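Long-range contact in probable mRNA-capping enzyme (Acanthamoeba polyphaga mimivirus, PDB 3BGY), which removes the terminal phosphate from the 5'-triphosphate end of mRNA through this N-terminal domain, the first step of a multifunctional capping enzyme: residues 37-50 with 206-218. Sequence-based numbering, arbitrary orientation. Where two conformers were deposited one is given.
Sequences EFEVSFKNINYPNF and PSNYELELELINK
Glu-39 and Glu-214 meet in the seam that closes the eight-stranded antiparallel barrel of this tunnel triphosphatase, where the first strand, 36-42, pairs with the last, 208-215. Val-40 and Leu-213 exchange two backbone hydrogen bonds, Phe-42 N gives a third to Leu-211 O, and Leu-215 N a fourth to Phe-38 O.

Glutamates from both strands share one face of the sheet, consistent with the acidic, metal-dependent tunnel of this class. Glu-39 and Glu-214 lie side by side, carboxylate planes 34° apart, with Glu-39 OE1 2.6 Å from Glu-214 OE2; CG and CD of Glu-39 pack against Glu-212 CG. Apolar residues suit the other face: Val-40, Phe-42 and Leu-213 pack on Leu-228 of helix 221-235, while Leu-211 meets Phe-42 and Ile-45.

Past the strand, water 6 joins Ile-45 O to Tyr-209 N, and Tyr-209 reaches the start of helix 47-60. Its CB touches Ile-45 CG2. Chi1 of -53° sets CG anti to its own carbonyl carbon, and the broad, flat ring lies across the helix start, with Phe-50 and Tyr-47 both on the same side of its plane. Tyr-209 CD1 lies 3.4 Å from Phe-50 CG, over that ring's face, and CE1 nears Phe-50 CD2 and CG. CD2 and CE2 skirt Tyr-47 N; Tyr-47 CA makes a CH-pi contact over the face. Tyr-209 CZ meets Tyr-47 CD1 in an offset edge-to-face pair, planes at 65°. At the tip, Tyr-209 OH ends 3.3 Å from Tyr-47 CD1.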
loop_
_atom_site.group_PDB
_atom_site.type_symbol
_atom_site.label_atom_id
_atom_site.label_comp_id
_atom_site.label_asym_id
_atom_site.label_seq_id
_atom_site.Cartn_x
_atom_site.Cartn_y
_atom_site.Cartn_z
ATOM N N GLU A 37 4.061 2.309 9.672
ATOM C CA GLU A 37 3.601 3.209 8.605
ATOM C C GLU A 37 2.267 3.725 9.063
ATOM O O GLU A 37 1.597 3.045 9.820
ATOM C CB GLU A 37 3.452 2.465 7.290
ATOM C CG GLU A 37 4.792 1.938 6.711
ATOM C CD GLU A 37 5.916 2.987 6.590
ATOM O OE1 GLU A 37 5.646 4.191 6.361
ATOM O OE2 GLU A 37 7.095 2.591 6.727
ATOM N N PHE A 38 1.904 4.931 8.646
ATOM C CA PHE A 38 0.638 5.535 9.061
ATOM C C PHE A 38 -0.060 5.926 7.761
ATOM O O PHE A 38 0.442 6.744 6.981
ATOM C CB PHE A 38 0.927 6.744 9.952
ATOM C CG PHE A 38 -0.302 7.382 10.544
ATOM C CD1 PHE A 38 -1.090 8.256 9.781
ATOM C CD2 PHE A 38 -0.645 7.149 11.874
ATOM C CE1 PHE A 38 -2.204 8.911 10.320
ATOM C CE2 PHE A 38 -1.779 7.807 12.447
ATOM C CZ PHE A 38 -2.549 8.686 11.660
ATOM N N GLU A 39 -1.307 5.475 7.634
ATOM C CA GLU A 39 -2.059 5.664 6.409
ATOM C C GLU A 39 -3.522 5.990 6.663
ATOM O O GLU A 39 -4.117 5.412 7.578
ATOM C CB GLU A 39 -1.958 4.309 5.658
ATOM C CG GLU A 39 -2.891 4.013 4.507
ATOM C CD GLU A 39 -2.683 2.610 3.930
ATOM O OE1 GLU A 39 -1.585 2.333 3.404
ATOM O OE2 GLU A 39 -3.625 1.795 3.989
ATOM N N VAL A 40 -4.062 6.931 5.894
ATOM C CA VAL A 40 -5.506 7.210 5.975
ATOM C C VAL A 40 -6.045 6.698 4.641
ATOM O O VAL A 40 -5.670 7.195 3.593
ATOM C CB VAL A 40 -5.839 8.684 6.162
ATOM C CG1 VAL A 40 -7.369 8.845 6.326
ATOM C CG2 VAL A 40 -5.157 9.220 7.411
ATOM N N SER A 41 -6.933 5.706 4.704
ATOM C CA SER A 41 -7.503 5.090 3.505
ATOM C C SER A 41 -8.902 5.650 3.248
ATOM O O SER A 41 -9.754 5.623 4.139
ATOM C CB SER A 41 -7.544 3.555 3.678
ATOM O OG SER A 41 -8.245 2.924 2.612
ATOM N N PHE A 42 -9.109 6.198 2.049
ATOM C CA PHE A 42 -10.401 6.773 1.664
ATOM C C PHE A 42 -11.231 5.708 0.997
ATOM O O PHE A 42 -10.754 5.032 0.099
ATOM C CB PHE A 42 -10.222 7.974 0.740
ATOM C CG PHE A 42 -9.629 9.166 1.407
ATOM C CD1 PHE A 42 -8.257 9.217 1.701
ATOM C CD2 PHE A 42 -10.453 10.249 1.793
ATOM C CE1 PHE A 42 -7.697 10.344 2.387
ATOM C CE2 PHE A 42 -9.883 11.384 2.485
ATOM C CZ PHE A 42 -8.513 11.408 2.771
ATOM N N LYS A 43 -12.459 5.518 1.482
ATOM C CA LYS A 43 -13.324 4.480 0.919
ATOM C C LYS A 43 -14.247 4.998 -0.181
ATOM O O LYS A 43 -14.338 6.190 -0.408
ATOM C CB LYS A 43 -14.141 3.808 2.040
ATOM C CG LYS A 43 -13.306 3.300 3.238
ATOM C CD LYS A 43 -12.203 2.329 2.809
ATOM C CE LYS A 43 -11.331 1.889 3.954
ATOM N NZ LYS A 43 -10.157 1.093 3.500
ATOM N N ASN A 44 -14.873 4.056 -0.906
ATOM C CA ASN A 44 -15.820 4.341 -2.000
ATOM C C ASN A 44 -15.248 5.132 -3.149
ATOM O O ASN A 44 -15.831 6.130 -3.579
ATOM C CB ASN A 44 -17.082 5.038 -1.474
ATOM C CG ASN A 44 -17.833 4.201 -0.490
ATOM O OD1 ASN A 44 -17.782 2.975 -0.535
ATOM N ND2 ASN A 44 -18.537 4.865 0.426
ATOM N N ILE A 45 -14.009 4.801 -3.520
ATOM C CA ILE A 45 -13.379 5.476 -4.647
ATOM C C ILE A 45 -13.660 4.621 -5.890
ATOM O O ILE A 45 -13.358 3.421 -5.906
ATOM C CB ILE A 45 -11.845 5.613 -4.451
ATOM C CG1 ILE A 45 -11.527 6.381 -3.147
ATOM C CG2 ILE A 45 -11.215 6.276 -5.701
ATOM C CD1 ILE A 45 -12.156 7.742 -3.010
ATOM N N ASN A 46 -14.372 5.211 -6.843
ATOM C CA ASN A 46 -14.731 4.511 -8.071
ATOM C C ASN A 46 -14.062 5.194 -9.251
ATOM O O ASN A 46 -13.308 6.136 -9.043
ATOM C CB ASN A 46 -16.249 4.391 -8.142
ATOM C CG ASN A 46 -16.785 3.566 -6.982
ATOM O OD1 ASN A 46 -16.399 2.401 -6.814
ATOM N ND2 ASN A 46 -17.579 4.190 -6.118
ATOM N N TYR A 47 -14.286 4.715 -10.473
ATOM C CA TYR A 47 -13.598 5.298 -11.641
ATOM C C TYR A 47 -13.744 6.824 -11.806
ATOM O O TYR A 47 -12.739 7.493 -11.993
ATOM C CB TYR A 47 -13.950 4.546 -12.946
ATOM C CG TYR A 47 -13.154 5.055 -14.120
ATOM C CD1 TYR A 47 -11.819 4.658 -14.297
ATOM C CD2 TYR A 47 -13.691 5.998 -15.006
ATOM C CE1 TYR A 47 -11.045 5.202 -15.326
ATOM C CE2 TYR A 47 -12.928 6.539 -16.052
ATOM C CZ TYR A 47 -11.598 6.138 -16.191
ATOM O OH TYR A 47 -10.817 6.707 -17.162
ATOM N N PRO A 48 -14.975 7.381 -11.707
ATOM C CA PRO A 48 -15.054 8.845 -11.870
ATOM C C PRO A 48 -14.248 9.642 -10.818
ATOM O O PRO A 48 -13.640 10.664 -11.165
ATOM C CB PRO A 48 -16.568 9.143 -11.814
ATOM C CG PRO A 48 -17.190 7.961 -11.274
ATOM C CD PRO A 48 -16.332 6.793 -11.637
ATOM N N ASN A 49 -14.224 9.138 -9.575
ATOM C CA ASN A 49 -13.485 9.738 -8.433
ATOM C C ASN A 49 -11.984 9.634 -8.686
ATOM O O ASN A 49 -11.228 10.570 -8.406
ATOM C CB ASN A 49 -13.742 8.977 -7.116
ATOM C CG ASN A 49 -15.121 9.215 -6.538
ATOM O OD1 ASN A 49 -15.755 8.281 -6.041
ATOM N ND2 ASN A 49 -15.584 10.460 -6.568
ATOM N N PHE A 50 -11.573 8.475 -9.208
ATOM C CA PHE A 50 -10.165 8.170 -9.522
ATOM C C PHE A 50 -9.654 9.158 -10.586
ATOM O O PHE A 50 -8.576 9.735 -10.442
ATOM C CB PHE A 50 -10.054 6.692 -9.999
ATOM C CG PHE A 50 -8.753 6.340 -10.681
ATOM C CD1 PHE A 50 -7.632 5.996 -9.927
ATOM C CD2 PHE A 50 -8.643 6.362 -12.085
ATOM C CE1 PHE A 50 -6.397 5.677 -10.547
ATOM C CE2 PHE A 50 -7.420 6.050 -12.724
ATOM C CZ PHE A 50 -6.284 5.706 -11.948
ATOM N N PRO A 206 -11.756 -6.712 -13.629
ATOM C CA PRO A 206 -12.148 -5.313 -13.412
ATOM C C PRO A 206 -11.337 -4.665 -12.297
ATOM O O PRO A 206 -11.033 -5.288 -11.278
ATOM C CB PRO A 206 -13.623 -5.422 -13.011
ATOM C CG PRO A 206 -14.089 -6.645 -13.734
ATOM C CD PRO A 206 -12.945 -7.596 -13.564
ATOM N N SER A 207 -10.959 -3.427 -12.532
ATOM C CA SER A 207 -10.172 -2.683 -11.564
ATOM C C SER A 207 -10.936 -2.131 -10.376
ATOM O O SER A 207 -12.145 -1.880 -10.483
ATOM C CB SER A 207 -9.577 -1.442 -12.248
ATOM O OG SER A 207 -8.583 -1.745 -13.210
ATOM N N ASN A 208 -10.286 -2.097 -9.215
ATOM C CA ASN A 208 -10.874 -1.394 -8.074
ATOM C C ASN A 208 -9.934 -0.183 -7.962
ATOM O O ASN A 208 -8.924 -0.097 -8.683
ATOM C CB ASN A 208 -10.980 -2.211 -6.769
ATOM C CG ASN A 208 -9.661 -2.814 -6.321
ATOM O OD1 ASN A 208 -9.104 -3.690 -6.989
ATOM N ND2 ASN A 208 -9.177 -2.378 -5.161
ATOM N N TYR A 209 -10.350 0.825 -7.207
ATOM C CA TYR A 209 -9.567 2.055 -7.032
ATOM C C TYR A 209 -9.344 2.368 -5.574
ATOM O O TYR A 209 -10.256 2.240 -4.772
ATOM C CB TYR A 209 -10.269 3.216 -7.791
ATOM C CG TYR A 209 -10.551 2.882 -9.244
ATOM C CD1 TYR A 209 -9.547 3.016 -10.222
ATOM C CD2 TYR A 209 -11.782 2.306 -9.630
ATOM C CE1 TYR A 209 -9.751 2.598 -11.539
ATOM C CE2 TYR A 209 -11.992 1.855 -10.956
ATOM C CZ TYR A 209 -10.978 2.010 -11.892
ATOM O OH TYR A 209 -11.187 1.580 -13.180
ATOM N N GLU A 210 -8.102 2.709 -5.229
ATOM C CA GLU A 210 -7.701 2.956 -3.842
ATOM C C GLU A 210 -7.025 4.301 -3.704
ATOM O O GLU A 210 -6.189 4.658 -4.524
ATOM C CB GLU A 210 -6.766 1.818 -3.383
ATOM C CG GLU A 210 -7.536 0.484 -3.276
ATOM C CD GLU A 210 -6.721 -0.736 -2.915
ATOM O OE1 GLU A 210 -5.494 -0.627 -2.714
ATOM O OE2 GLU A 210 -7.337 -1.826 -2.840
ATOM N N LEU A 211 -7.369 5.029 -2.641
ATOM C CA LEU A 211 -6.811 6.365 -2.387
ATOM C C LEU A 211 -6.343 6.424 -0.951
ATOM O O LEU A 211 -7.089 6.079 -0.018
ATOM C CB LEU A 211 -7.866 7.465 -2.577
ATOM C CG LEU A 211 -7.510 8.910 -2.173
ATOM C CD1 LEU A 211 -6.392 9.480 -3.045
ATOM C CD2 LEU A 211 -8.747 9.805 -2.284
ATOM N N GLU A 212 -5.091 6.827 -0.759
ATOM C CA GLU A 212 -4.589 6.938 0.606
ATOM C C GLU A 212 -3.717 8.146 0.791
ATOM O O GLU A 212 -3.145 8.643 -0.158
ATOM C CB GLU A 212 -3.667 5.764 0.980
ATOM C CG GLU A 212 -4.252 4.377 0.961
ATOM C CD GLU A 212 -3.980 3.653 -0.337
ATOM O OE1 GLU A 212 -2.921 3.886 -0.965
ATOM O OE2 GLU A 212 -4.828 2.839 -0.724
ATOM N N LEU A 213 -3.695 8.668 2.017
ATOM C CA LEU A 213 -2.782 9.753 2.379
ATOM C C LEU A 213 -1.817 9.064 3.350
ATOM O O LEU A 213 -2.209 8.685 4.459
ATOM C CB LEU A 213 -3.501 10.927 3.079
ATOM C CG LEU A 213 -2.534 11.986 3.661
ATOM C CD1 LEU A 213 -1.873 12.775 2.541
ATOM C CD2 LEU A 213 -3.249 12.908 4.615
ATOM N N GLU A 214 -0.567 8.860 2.917
ATOM C CA GLU A 214 0.436 8.196 3.756
ATOM C C GLU A 214 1.463 9.198 4.281
ATOM O O GLU A 214 1.923 10.064 3.538
ATOM C CB GLU A 214 1.172 7.089 2.973
ATOM C CG GLU A 214 0.275 6.205 2.119
ATOM C CD GLU A 214 0.678 4.745 2.107
ATOM O OE1 GLU A 214 1.876 4.424 2.286
ATOM O OE2 GLU A 214 -0.223 3.906 1.899
ATOM N N LEU A 215 1.837 9.058 5.554
ATOM C CA LEU A 215 2.827 9.945 6.176
ATOM C C LEU A 215 4.249 9.475 5.835
ATOM O O LEU A 215 4.504 8.269 5.647
ATOM C CB LEU A 215 2.671 10.000 7.699
ATOM C CG LEU A 215 1.343 10.627 8.129
ATOM C CD1 LEU A 215 1.376 10.741 9.622
ATOM C CD2 LEU A 215 1.100 11.990 7.515
ATOM N N ILE A 216 5.135 10.460 5.714
ATOM C CA ILE A 216 6.573 10.256 5.473
ATOM C C ILE A 216 7.240 10.557 6.837
ATOM O O ILE A 216 8.217 9.903 7.230
ATOM C CB ILE A 216 7.103 11.213 4.360
ATOM C CG1 ILE A 216 6.465 10.874 3.016
ATOM C CG2 ILE A 216 8.661 11.159 4.245
ATOM C CD1 ILE A 216 6.687 11.935 1.934
ATOM N N ASN A 217 6.710 11.558 7.547
ATOM C CA ASN A 217 7.190 11.931 8.896
ATOM C C ASN A 217 5.941 12.262 9.694
ATOM O O ASN A 217 4.881 12.505 9.102
ATOM C CB ASN A 217 8.064 13.184 8.883
ATOM C CG ASN A 217 9.321 13.023 8.079
ATOM O OD1 ASN A 217 10.143 12.149 8.363
ATOM N ND2 ASN A 217 9.470 13.841 7.049
ATOM N N LYS A 218 6.052 12.230 11.022
ATOM C CA LYS A 218 4.936 12.574 11.931
ATOM C C LYS A 218 4.539 14.026 11.695
ATOM O O LYS A 218 5.373 14.846 11.283
ATOM C CB LYS A 218 5.400 12.436 13.399
ATOM C CG LYS A 218 4.346 12.765 14.496
ATOM C CD LYS A 218 4.978 13.194 15.851
ATOM C CE LYS A 218 5.908 14.417 15.721
ATOM N NZ LYS A 218 6.065 15.207 16.999
HETATM O O HOH W 1 3.657 5.852 6.572
HETATM O O HOH W 2 7.184 6.562 7.269
HETATM O O HOH W 3 -9.032 3.403 -0.901
HETATM O O HOH W 4 -12.554 1.555 -4.494
HETATM O O HOH W 5 -12.107 2.790 -2.387
HETATM O O HOH W 6 -13.141 0.545 -6.419
#